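Local coordinates for acyl-CoA dehydrogenase family protein (Porphyromonas gingivalis, PDB 2OKU) that is the C-terminal domain of a probable FAD-dependent acyl-CoA dehydrogenase, thought to take part in the oxidation of acyl-CoA thioesters, at residues 25-29 against 30-34. Numbering follows the deposited sequence.
Sequences TEVKP and ELQPM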
loop_
_atom_site.group_PDB
_atom_site.type_symbol
_atom_site.label_atom_id
_atom_site.label_comp_id
_atom_site.label_asym_id
_atom_site.label_seq_id
_atom_site.Cartn_x
_atom_site.Cartn_y
_atom_site.Cartn_z
ATOM N N THR A 25 -4.349 -17.869 -0.832
ATOM C CA THR A 25 -4.909 -17.539 0.450
ATOM C C THR A 25 -6.408 -17.691 0.376
ATOM O O THR A 25 -7.044 -17.153 -0.532
ATOM C CB THR A 25 -4.632 -16.086 0.837
ATOM O OG1 THR A 25 -3.250 -15.813 0.639
ATOM C CG2 THR A 25 -5.019 -15.809 2.290
ATOM N N GLU A 26 -6.958 -18.423 1.334
ATOM C CA GLU A 26 -8.403 -18.608 1.428
ATOM C C GLU A 26 -8.961 -17.343 2.046
ATOM O O GLU A 26 -8.544 -16.968 3.140
ATOM C CB GLU A 26 -8.705 -19.836 2.305
ATOM C CG GLU A 26 -10.174 -20.025 2.645
ATOM C CD GLU A 26 -10.475 -21.303 3.434
ATOM O OE1 GLU A 26 -9.899 -21.500 4.541
ATOM O OE2 GLU A 26 -11.323 -22.099 2.952
ATOM N N VAL A 27 -9.858 -16.647 1.344
ATOM C CA VAL A 27 -10.443 -15.425 1.883
ATOM C C VAL A 27 -11.971 -15.573 1.963
ATOM O O VAL A 27 -12.571 -16.394 1.274
ATOM C CB VAL A 27 -10.032 -14.153 1.069
ATOM C CG1 VAL A 27 -8.530 -14.036 1.024
ATOM C CG2 VAL A 27 -10.624 -14.169 -0.339
ATOM N N LYS A 28 -12.585 -14.773 2.807
ATOM C CA LYS A 28 -14.036 -14.751 2.904
ATOM C C LYS A 28 -14.612 -14.085 1.651
ATOM O O LYS A 28 -13.890 -13.358 0.969
ATOM C CB LYS A 28 -14.454 -13.999 4.149
ATOM C CG LYS A 28 -14.206 -14.814 5.434
ATOM C CD LYS A 28 -14.711 -14.102 6.678
ATOM C CE LYS A 28 -16.247 -13.881 6.627
ATOM N NZ LYS A 28 -16.883 -13.706 7.984
ATOM N N PRO A 29 -15.903 -14.341 1.340
ATOM C CA PRO A 29 -16.527 -13.745 0.148
ATOM C C PRO A 29 -16.351 -12.230 0.038
ATOM O O PRO A 29 -16.222 -11.714 -1.062
ATOM C CB PRO A 29 -18.010 -14.087 0.324
ATOM C CG PRO A 29 -18.000 -15.356 1.108
ATOM C CD PRO A 29 -16.844 -15.226 2.060
ATOM N N GLU A 30 -16.349 -11.532 1.164
ATOM C CA GLU A 30 -16.230 -10.078 1.167
ATOM C C GLU A 30 -14.917 -9.568 0.589
ATOM O O GLU A 30 -14.862 -8.446 0.090
ATOM C CB GLU A 30 -16.421 -9.531 2.577
ATOM C CG GLU A 30 -15.410 -10.038 3.596
ATOM C CD GLU A 30 -16.041 -10.414 4.927
ATOM O OE1 GLU A 30 -17.285 -10.396 5.012
ATOM O OE2 GLU A 30 -15.290 -10.743 5.876
ATOM N N LEU A 31 -13.875 -10.400 0.641
ATOM C CA LEU A 31 -12.553 -10.025 0.117
ATOM C C LEU A 31 -12.274 -10.667 -1.256
ATOM O O LEU A 31 -11.273 -10.352 -1.934
ATOM C CB LEU A 31 -11.502 -10.434 1.168
ATOM C CG LEU A 31 -10.264 -9.595 1.357
ATOM C CD1 LEU A 31 -10.568 -8.085 1.455
ATOM C CD2 LEU A 31 -9.455 -10.124 2.582
ATOM N N GLN A 32 -13.153 -11.565 -1.683
ATOM C CA GLN A 32 -12.967 -12.261 -2.943
ATOM C C GLN A 32 -12.871 -11.304 -4.155
ATOM O O GLN A 32 -12.025 -11.493 -5.019
ATOM C CB GLN A 32 -14.043 -13.336 -3.133
ATOM C CG GLN A 32 -13.885 -14.218 -4.371
ATOM C CD GLN A 32 -12.615 -15.068 -4.365
ATOM O OE1 GLN A 32 -12.171 -15.513 -3.316
ATOM N NE2 GLN A 32 -12.036 -15.298 -5.545
ATOM N N PRO A 33 -13.741 -10.276 -4.230
ATOM C CA PRO A 33 -13.570 -9.335 -5.348
ATOM C C PRO A 33 -12.198 -8.668 -5.370
ATOM O O PRO A 33 -11.600 -8.533 -6.449
ATOM C CB PRO A 33 -14.704 -8.315 -5.130
ATOM C CG PRO A 33 -15.773 -9.124 -4.399
ATOM C CD PRO A 33 -14.939 -9.958 -3.430
HETATM N N MSE A 34 -11.676 -8.300 -4.200
HETATM C CA MSE A 34 -10.359 -7.717 -4.148
HETATM C C MSE A 34 -9.303 -8.709 -4.622
HETATM O O MSE A 34 -8.412 -8.333 -5.367
HETATM C CB MSE A 34 -9.986 -7.196 -2.757
HETATM C CG MSE A 34 -8.604 -6.564 -2.750
HETATM SE SE MSE A 34 -8.283 -5.630 -1.024
HETATM C CE MSE A 34 -6.586 -4.727 -1.549
HETATM O O HOH W 1 -14.012 -16.306 -1.054
HETATM O O HOH W 2 -10.388 -17.225 -1.831
HETATM O O HOH W 3 -15.550 -10.968 8.550
#
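K28 O accepts a 3.0 Å hydrogen bond from L31 N, closing a turn, and the next amide follows with Q32 N to P29 O at 3.1 Å, so the loop after helix 13-22 winds up into helix 32-53. Q32 N also reaches K28 O, but weakly. On one flank the K28 and E30 side chains run alongside each other in the same direction. The lysine chain bends at chi3 (62°) and lays its CE methylene 3.4 Å from E30 OE2, whereas the salt bridge from K28 NZ to E30 OE2 is long at 4.0 Å. A water bridges the gap, accepting from K28 NZ and donating to E30 OE2. V27 meets the start of the helix from another side: its CB lies 4.0 Å from L31 CB, and CG2 packs against Q32 OE1 at 3.6 Å, the two side chains crossing nearly at right angles. Two waters tie Q32 OE1 to the V27 backbone, one donating to V27 O, the other accepting from V27 N, while Q32 NE2 donates a hydrogen bond to E36 OE2. V27 and L31 also touch helix 58-87, through M82 and N86. Direct backbone bonds thus hold the turn that leads into helix 32-53, while water carries much of the polar side-chain linkage; with D89 also close to E30, the lysine probably offsets part of the local negative charge.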